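Local coordinates for protein carbonic anhydrase (Porphyridium purpureum, PDB 1DDZ) that probably catalyses the zinc-dependent interconversion of carbon dioxide and hydrogencarbonate, as a beta-class carbonic anhydrase with two zinc sites in one chain, at residues N82-L87 with V295-W300; S235-T240 with Q258-G263. All blocks are in the same frame, centred on the assembly; numbering follows the deposited sequence.

In the fold
Each half of this chain carries a mixed five-strand sheet and one zinc site. Interaction 1 brings helix 292-307, which precedes strand 323-328, against the end of helix 81-84 of the first carbonic anhydrase region; it is partly buried beside the first sheet, with the L84 side chain about 12 Å from a bound zinc ion. Interaction 2 comes later along the chain than 82-87 but before 295-300, nested in the long loop between strand 222-227 and helix 266-279, away from the zinc sites. The centres are 44 Å apart and the nearest atoms about 32 Å, with no touch. Interaction 2 lies within an outlying loop, whose residues also meet the second subunit.

Interaction 1: residues N82-L87 with V295-W300; sequences NQLLDL and VNNENW
L85 and D86, where helix 81-84 gives way to a turn, lie against one side of helix 292-307, with CA of L85 5.0 Å from CA of N297 and CA of D86 5.3 Å from CA of W300. D86 has positive phi (56°), and its N bonds to Q83 O while L87 N returns to N82 O, a Schellman motif; the ND2 of N82 also reaches L87 O within that turn. The indole of W300 is the main surface of the contact. Its CG stands anti to the backbone N (chi1 171°), which swings the ring under the helix end. Q83 O rests 3.1 Å above the ring plane, toward the rim, and does not bond to NE1, since the angle is poor. L84 CA adds a CH-pi contact, 4.2 Å from the centroid of the W300 six-membered ring, and L84 CD2 touches W300 CZ3 at 3.7 Å. A broad aromatic suits this place because it can spread beneath backbone and aliphatic groups at once. Q83 CG comes 3.3 Å from W300 NE1. On the more polar flank, D86 CB meets N296 O at 3.4 Å; D86 OD1 makes a salt bridge to K303, and a water donates to D86 OD2 and, weakly, to N296 OD1. L84 O also receives a CA-H contact from N297. F312 meets the indole with planes nearly perpendicular. The arrangement fits the beta-carbonic anhydrase pseudodimer: helix 292-307, ahead of strand 323-328, packs on a turn of the first carbonic anhydrase region, probably much as helices are exchanged between subunits in single-domain relatives.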
ATOM      1  N   ASN A  82      25.602  -7.824  -0.806  1.00 13.25           N
ATOM      2  CA  ASN A  82      26.985  -7.343  -0.862  1.00 11.78           C
ATOM      3  C   ASN A  82      27.933  -8.459  -1.232  1.00 13.23           C
ATOM      4  O   ASN A  82      28.887  -8.239  -1.954  1.00 17.66           O
ATOM      5  CB  ASN A  82      27.420  -6.713   0.465  1.00 12.69           C
ATOM      6  CG  ASN A  82      27.593  -7.736   1.574  1.00 15.39           C
ATOM      7  OD1 ASN A  82      26.613  -8.274   2.078  1.00 12.73           O
ATOM      8  ND2 ASN A  82      28.843  -8.052   1.918  1.00 13.15           N
ATOM      9  N   GLN A  83      27.605  -9.671  -0.815  1.00 13.36           N
ATOM     10  CA  GLN A  83      28.412 -10.847  -1.089  1.00 17.09           C
ATOM     11  C   GLN A  83      28.410 -11.156  -2.591  1.00 21.93           C
ATOM     12  O   GLN A  83      29.463 -11.275  -3.224  1.00 25.73           O
ATOM     13  CB  GLN A  83      27.825 -12.022  -0.337  1.00 23.09           C
ATOM     14  CG  GLN A  83      28.812 -13.073   0.056  1.00 31.55           C
ATOM     15  CD  GLN A  83      28.644 -13.464   1.494  1.00 31.73           C
ATOM     16  OE1 GLN A  83      28.784 -12.633   2.375  1.00 39.39           O
ATOM     17  NE2 GLN A  83      28.307 -14.720   1.740  1.00 34.19           N
ATOM     18  N   LEU A  84      27.223 -11.275  -3.165  1.00 16.80           N
ATOM     19  CA  LEU A  84      27.099 -11.557  -4.584  1.00 13.02           C
ATOM     20  C   LEU A  84      27.816 -10.501  -5.423  1.00 15.04           C
ATOM     21  O   LEU A  84      28.295 -10.781  -6.514  1.00 11.92           O
ATOM     22  CB  LEU A  84      25.621 -11.605  -4.987  1.00 12.72           C
ATOM     23  CG  LEU A  84      24.747 -12.771  -4.508  1.00 13.69           C
ATOM     24  CD1 LEU A  84      23.273 -12.410  -4.645  1.00  8.32           C
ATOM     25  CD2 LEU A  84      25.064 -14.019  -5.285  1.00 13.03           C
ATOM     26  N   LEU A  85      27.844  -9.264  -4.946  1.00 13.98           N
ATOM     27  CA  LEU A  85      28.511  -8.204  -5.689  1.00 14.18           C
ATOM     28  C   LEU A  85      29.989  -8.059  -5.309  1.00 14.83           C
ATOM     29  O   LEU A  85      30.671  -7.186  -5.828  1.00 14.82           O
ATOM     30  CB  LEU A  85      27.795  -6.864  -5.481  1.00 13.15           C
ATOM     31  CG  LEU A  85      26.415  -6.699  -6.123  1.00 11.56           C
ATOM     32  CD1 LEU A  85      25.827  -5.333  -5.793  1.00  8.08           C
ATOM     33  CD2 LEU A  85      26.542  -6.864  -7.623  1.00  7.00           C
ATOM     34  N   ASP A  86      30.477  -8.918  -4.424  1.00 17.89           N
ATOM     35  CA  ASP A  86      31.863  -8.856  -3.952  1.00 22.08           C
ATOM     36  C   ASP A  86      32.151  -7.472  -3.358  1.00 24.02           C
ATOM     37  O   ASP A  86      33.183  -6.861  -3.650  1.00 25.86           O
ATOM     38  CB  ASP A  86      32.840  -9.147  -5.096  1.00 21.55           C
ATOM     39  CG  ASP A  86      34.216  -9.551  -4.604  1.00 26.79           C
ATOM     40  OD1 ASP A  86      34.311 -10.143  -3.505  1.00 33.70           O
ATOM     41  OD2 ASP A  86      35.205  -9.299  -5.325  1.00 27.38           O
ATOM     42  N   LEU A  87      31.218  -6.974  -2.545  1.00 24.99           N
ATOM     43  CA  LEU A  87      31.330  -5.657  -1.897  1.00 24.76           C
ATOM     44  C   LEU A  87      31.219  -5.763  -0.383  1.00 25.69           C
ATOM     45  O   LEU A  87      30.614  -6.701   0.150  1.00 27.45           O
ATOM     46  CB  LEU A  87      30.218  -4.706  -2.370  1.00 16.32           C
ATOM     47  CG  LEU A  87      30.328  -4.044  -3.734  1.00 18.28           C
ATOM     48  CD1 LEU A  87      29.077  -3.194  -3.977  1.00 16.86           C
ATOM     49  CD2 LEU A  87      31.592  -3.195  -3.796  1.00 14.25           C
ATOM     50  N   VAL A 295      31.507  -9.231 -13.430  1.00 13.75           N
ATOM     51  CA  VAL A 295      32.911  -9.586 -13.263  1.00 18.51           C
ATOM     52  C   VAL A 295      33.267  -9.699 -11.777  1.00 19.68           C
ATOM     53  O   VAL A 295      33.913 -10.664 -11.362  1.00 22.62           O
ATOM     54  CB  VAL A 295      33.857  -8.647 -14.091  1.00 22.55           C
ATOM     55  CG1 VAL A 295      33.659  -7.218 -13.727  1.00 29.68           C
ATOM     56  CG2 VAL A 295      35.307  -9.031 -13.900  1.00 24.56           C
ATOM     57  N   ASN A 296      32.734  -8.790 -10.965  1.00 19.01           N
ATOM     58  CA  ASN A 296      32.954  -8.814  -9.517  1.00 18.82           C
ATOM     59  C   ASN A 296      32.282 -10.049  -8.933  1.00 18.80           C
ATOM     60  O   ASN A 296      32.871 -10.772  -8.123  1.00 20.14           O
ATOM     61  CB  ASN A 296      32.372  -7.568  -8.883  1.00 22.34           C
ATOM     62  CG  ASN A 296      33.089  -6.327  -9.317  1.00 26.24           C
ATOM     63  OD1 ASN A 296      34.158  -6.415  -9.909  1.00 31.44           O
ATOM     64  ND2 ASN A 296      32.489  -5.164  -9.082  1.00 28.89           N
ATOM     65  N   ASN A 297      31.052 -10.319  -9.362  1.00 17.92           N
ATOM     66  CA  ASN A 297      30.354 -11.510  -8.888  1.00 15.23           C
ATOM     67  C   ASN A 297      31.172 -12.757  -9.205  1.00 13.64           C
ATOM     68  O   ASN A 297      31.283 -13.665  -8.379  1.00 14.84           O
ATOM     69  CB  ASN A 297      28.964 -11.613  -9.521  1.00 14.35           C
ATOM     70  CG  ASN A 297      28.307 -12.961  -9.266  1.00 14.12           C
ATOM     71  OD1 ASN A 297      27.961 -13.298  -8.131  1.00 14.39           O
ATOM     72  ND2 ASN A 297      28.137 -13.743 -10.321  1.00 13.11           N
ATOM     73  N   GLU A 298      31.791 -12.775 -10.383  1.00 16.65           N
ATOM     74  CA  GLU A 298      32.619 -13.901 -10.799  1.00 18.34           C
ATOM     75  C   GLU A 298      33.850 -14.070  -9.918  1.00 20.18           C
ATOM     76  O   GLU A 298      34.180 -15.183  -9.532  1.00 21.38           O
ATOM     77  CB  GLU A 298      33.036 -13.750 -12.262  1.00 21.33           C
ATOM     78  CG  GLU A 298      33.713 -15.003 -12.860  1.00 23.41           C
ATOM     79  CD  GLU A 298      32.824 -16.248 -12.844  1.00 28.06           C
ATOM     80  OE1 GLU A 298      33.370 -17.368 -12.751  1.00 28.96           O
ATOM     81  OE2 GLU A 298      31.580 -16.119 -12.932  1.00 29.70           O
ATOM     82  N   ASN A 299      34.530 -12.972  -9.590  1.00 22.41           N
ATOM     83  CA  ASN A 299      35.722 -13.052  -8.730  1.00 26.71           C
ATOM     84  C   ASN A 299      35.298 -13.647  -7.400  1.00 27.17           C
ATOM     85  O   ASN A 299      35.908 -14.598  -6.900  1.00 28.92           O
ATOM     86  CB  ASN A 299      36.355 -11.674  -8.495  1.00 31.52           C
ATOM     87  CG  ASN A 299      36.947 -11.068  -9.757  1.00 40.32           C
ATOM     88  OD1 ASN A 299      37.220  -9.867  -9.807  1.00 43.36           O
ATOM     89  ND2 ASN A 299      37.150 -11.893 -10.790  1.00 48.90           N
ATOM     90  N   TRP A 300      34.198 -13.118  -6.871  1.00 27.55           N
ATOM     91  CA  TRP A 300      33.634 -13.590  -5.617  1.00 25.93           C
ATOM     92  C   TRP A 300      33.418 -15.105  -5.655  1.00 28.90           C
ATOM     93  O   TRP A 300      33.877 -15.822  -4.761  1.00 31.28           O
ATOM     94  CB  TRP A 300      32.312 -12.877  -5.335  1.00 23.83           C
ATOM     95  CG  TRP A 300      31.580 -13.458  -4.184  1.00 27.16           C
ATOM     96  CD1 TRP A 300      31.948 -13.406  -2.864  1.00 30.27           C
ATOM     97  CD2 TRP A 300      30.393 -14.271  -4.236  1.00 28.68           C
ATOM     98  NE1 TRP A 300      31.073 -14.153  -2.099  1.00 31.16           N
ATOM     99  CE2 TRP A 300      30.110 -14.692  -2.919  1.00 28.78           C
ATOM    100  CE3 TRP A 300      29.546 -14.688  -5.276  1.00 23.84           C
ATOM    101  CZ2 TRP A 300      29.019 -15.505  -2.611  1.00 23.34           C
ATOM    102  CZ3 TRP A 300      28.469 -15.492  -4.970  1.00 24.33           C
ATOM    103  CH2 TRP A 300      28.212 -15.893  -3.650  1.00 27.07           C
TER
HETATM  104  O   HOH W   1      35.628  -7.482  -7.367  1.00 35.11           O

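Interaction 2: residues S235-T240 with Q258-G263; sequences SKFYRT and QVTKGG
F237 lies with one ring face under G263, whose CA sits 3.6 Å from the ring centroid and only 9° off its normal, a CH-pi contact over the centre of the face. Glycine suits this position: the side of CA where a side chain would stand is turned to the ring, and having none lets CA come over its centre, with G263 C 3.6 Å from F237 CE1. The opposite face is covered within the same segment by the aliphatic stem of K236, CG being 4.0 Å above the plane, so the ring is sandwiched between a backbone and a lysine chain. With CG beside the backbone N (chi1 -56°), the F237 ring reaches across to G263. T260 brings its methyl to the ring edge, though the modelled spacing there is doubtful. V259 packs differently, directing its CB toward the F237 carbonyl, 3.3 Å from the oxygen, while its N donates to F237 O at 2.8 Å. That bond is bent (133° at the hydrogen) and arrives from above the carbonyl plane. The first segment is held in its turn by S235 O, which accepts from both Y238 N and R239 N. G263 N donates to a water that reaches Y238 OH weakly; that hydroxyl also bonds E175 of the second subunit. R239 pairs with D142, G263 O with R159, Q258 NE2 with C169 O and K261 NZ with K170 O, all of that subunit. The chemistry is thus divided: dispersion and CH-pi forces, one backbone bond and a water bridge join the two segments, while several polar groups bond to the second subunit, consistent with a loop that takes part in that contact.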
ATOM      1  N   SER A 235       2.382  11.507 -22.799  1.00 16.28           N
ATOM      2  CA  SER A 235       1.519  12.683 -22.932  1.00 19.15           C
ATOM      3  C   SER A 235       1.733  13.401 -24.267  1.00 18.29           C
ATOM      4  O   SER A 235       0.860  14.120 -24.749  1.00 18.83           O
ATOM      5  CB  SER A 235       1.731  13.662 -21.785  1.00 20.62           C
ATOM      6  OG  SER A 235       3.093  13.933 -21.627  1.00 22.13           O
ATOM      7  N   LYS A 236       2.908  13.199 -24.852  1.00 19.62           N
ATOM      8  CA  LYS A 236       3.252  13.780 -26.147  1.00 21.99           C
ATOM      9  C   LYS A 236       2.355  13.237 -27.263  1.00 24.19           C
ATOM     10  O   LYS A 236       2.251  13.839 -28.330  1.00 28.74           O
ATOM     11  CB  LYS A 236       4.710  13.478 -26.488  1.00 21.25           C
ATOM     12  CG  LYS A 236       5.052  11.995 -26.467  1.00 20.57           C
ATOM     13  CD  LYS A 236       6.512  11.756 -26.848  1.00 17.63           C
ATOM     14  CE  LYS A 236       6.870  10.293 -26.817  1.00 20.46           C
ATOM     15  NZ  LYS A 236       8.289  10.067 -27.195  1.00 21.77           N
ATOM     16  N   PHE A 237       1.760  12.069 -27.035  1.00 23.75           N
ATOM     17  CA  PHE A 237       0.860  11.467 -28.010  1.00 21.45           C
ATOM     18  C   PHE A 237      -0.562  11.951 -27.796  1.00 22.40           C
ATOM     19  O   PHE A 237      -1.411  11.711 -28.646  1.00 23.63           O
ATOM     20  CB  PHE A 237       0.837   9.944 -27.874  1.00 19.67           C
ATOM     21  CG  PHE A 237       2.182   9.294 -27.996  1.00 19.42           C
ATOM     22  CD1 PHE A 237       2.696   8.537 -26.952  1.00 18.05           C
ATOM     23  CD2 PHE A 237       2.927   9.416 -29.154  1.00 19.82           C
ATOM     24  CE1 PHE A 237       3.929   7.903 -27.060  1.00 16.55           C
ATOM     25  CE2 PHE A 237       4.171   8.782 -29.274  1.00 22.76           C
ATOM     26  CZ  PHE A 237       4.671   8.024 -28.214  1.00 17.65           C
ATOM     27  N   TYR A 238      -0.831  12.625 -26.676  1.00 22.88           N
ATOM     28  CA  TYR A 238      -2.193  13.064 -26.372  1.00 22.85           C
ATOM     29  C   TYR A 238      -2.401  14.514 -26.066  1.00 25.24           C
ATOM     30  O   TYR A 238      -3.533  14.945 -25.919  1.00 24.96           O
ATOM     31  CB  TYR A 238      -2.742  12.279 -25.194  1.00 18.86           C
ATOM     32  CG  TYR A 238      -2.767  10.813 -25.467  1.00 21.60           C
ATOM     33  CD1 TYR A 238      -1.722   9.981 -25.033  1.00 20.05           C
ATOM     34  CD2 TYR A 238      -3.800  10.253 -26.218  1.00 18.90           C
ATOM     35  CE1 TYR A 238      -1.705   8.611 -25.361  1.00 18.60           C
ATOM     36  CE2 TYR A 238      -3.794   8.905 -26.542  1.00 16.61           C
ATOM     37  CZ  TYR A 238      -2.753   8.089 -26.120  1.00 17.21           C
ATOM     38  OH  TYR A 238      -2.856   6.778 -26.520  1.00 21.76           O
ATOM     39  N   ARG A 239      -1.329  15.263 -25.901  1.00 29.29           N
ATOM     40  CA  ARG A 239      -1.495  16.657 -25.572  1.00 35.72           C
ATOM     41  C   ARG A 239      -0.798  17.520 -26.602  1.00 40.25           C
ATOM     42  O   ARG A 239       0.330  17.228 -27.016  1.00 40.27           O
ATOM     43  CB  ARG A 239      -0.930  16.931 -24.165  1.00 35.99           C
ATOM     44  CG  ARG A 239      -1.901  17.628 -23.190  1.00 37.75           C
ATOM     45  CD  ARG A 239      -3.071  16.736 -22.807  1.00 35.95           C
ATOM     46  NE  ARG A 239      -4.066  17.429 -21.997  1.00 39.33           N
ATOM     47  CZ  ARG A 239      -4.482  17.004 -20.807  1.00 45.51           C
ATOM     48  NH1 ARG A 239      -3.985  15.895 -20.284  1.00 46.94           N
ATOM     49  NH2 ARG A 239      -5.409  17.676 -20.133  1.00 51.47           N
ATOM     50  N   THR A 240      -1.505  18.534 -27.083  1.00 45.54           N
ATOM     51  CA  THR A 240      -0.918  19.465 -28.026  1.00 50.95           C
ATOM     52  C   THR A 240       0.060  20.298 -27.182  1.00 53.43           C
ATOM     53  O   THR A 240      -0.168  20.495 -25.986  1.00 55.94           O
ATOM     54  CB  THR A 240      -1.990  20.376 -28.628  1.00 51.50           C
ATOM     55  OG1 THR A 240      -3.111  19.583 -29.046  1.00 54.36           O
ATOM     56  CG2 THR A 240      -1.423  21.086 -29.841  1.00 53.56           C
ATOM     57  N   GLN A 258      -5.644  12.970 -29.741  1.00 45.99           N
ATOM     58  CA  GLN A 258      -4.877  11.809 -30.202  1.00 46.26           C
ATOM     59  C   GLN A 258      -3.889  12.233 -31.310  1.00 49.44           C
ATOM     60  O   GLN A 258      -4.195  12.149 -32.511  1.00 49.17           O
ATOM     61  CB  GLN A 258      -5.847  10.735 -30.711  1.00 45.75           C
ATOM     62  CG  GLN A 258      -5.252   9.363 -30.983  1.00 47.77           C
ATOM     63  CD  GLN A 258      -6.274   8.402 -31.577  1.00 49.34           C
ATOM     64  OE1 GLN A 258      -7.056   8.778 -32.449  1.00 49.28           O
ATOM     65  NE2 GLN A 258      -6.268   7.157 -31.112  1.00 50.92           N
ATOM     66  N   VAL A 259      -2.718  12.719 -30.893  1.00 51.15           N
ATOM     67  CA  VAL A 259      -1.666  13.177 -31.810  1.00 52.56           C
ATOM     68  C   VAL A 259      -1.217  12.048 -32.736  1.00 53.75           C
ATOM     69  O   VAL A 259      -0.942  12.268 -33.912  1.00 54.12           O
ATOM     70  CB  VAL A 259      -0.443  13.740 -31.029  1.00 50.20           C
ATOM     71  CG1 VAL A 259       0.702  14.046 -31.966  1.00 50.52           C
ATOM     72  CG2 VAL A 259      -0.833  15.000 -30.282  1.00 51.90           C
ATOM     73  N   THR A 260      -1.113  10.847 -32.182  1.00 54.14           N
ATOM     74  CA  THR A 260      -0.730   9.666 -32.944  1.00 54.55           C
ATOM     75  C   THR A 260      -1.468   8.486 -32.337  1.00 52.72           C
ATOM     76  O   THR A 260      -1.789   8.498 -31.154  1.00 50.03           O
ATOM     77  CB  THR A 260       0.823   9.452 -33.021  1.00 57.19           C
ATOM     78  OG1 THR A 260       1.142   8.048 -33.016  1.00 59.69           O
ATOM     79  CG2 THR A 260       1.548  10.162 -31.893  1.00 58.26           C
ATOM     80  N   LYS A 261      -1.771   7.504 -33.186  1.00 52.46           N
ATOM     81  CA  LYS A 261      -2.535   6.314 -32.805  1.00 53.27           C
ATOM     82  C   LYS A 261      -2.033   5.397 -31.688  1.00 53.25           C
ATOM     83  O   LYS A 261      -2.590   5.395 -30.583  1.00 57.21           O
ATOM     84  CB  LYS A 261      -2.857   5.470 -34.045  1.00 53.19           C
ATOM     85  CG  LYS A 261      -4.346   5.317 -34.331  1.00 52.84           C
ATOM     86  CD  LYS A 261      -4.993   6.669 -34.572  1.00 55.97           C
ATOM     87  CE  LYS A 261      -6.384   6.532 -35.184  1.00 58.58           C
ATOM     88  NZ  LYS A 261      -7.043   7.869 -35.384  1.00 58.04           N
ATOM     89  N   GLY A 262      -1.054   4.554 -31.998  1.00 48.76           N
ATOM     90  CA  GLY A 262      -0.566   3.635 -30.992  1.00 44.53           C
ATOM     91  C   GLY A 262       0.824   3.943 -30.493  1.00 43.57           C
ATOM     92  O   GLY A 262       1.712   3.090 -30.575  1.00 45.30           O
ATOM     93  N   GLY A 263       1.022   5.142 -29.959  1.00 39.98           N
ATOM     94  CA  GLY A 263       2.338   5.493 -29.469  1.00 37.40           C
ATOM     95  C   GLY A 263       2.761   4.746 -28.205  1.00 35.54           C
ATOM     96  O   GLY A 263       1.945   4.442 -27.316  1.00 37.03           O
TER
HETATM   97  O   HOH W   2      -0.813   7.217 -29.194  1.00 36.46           O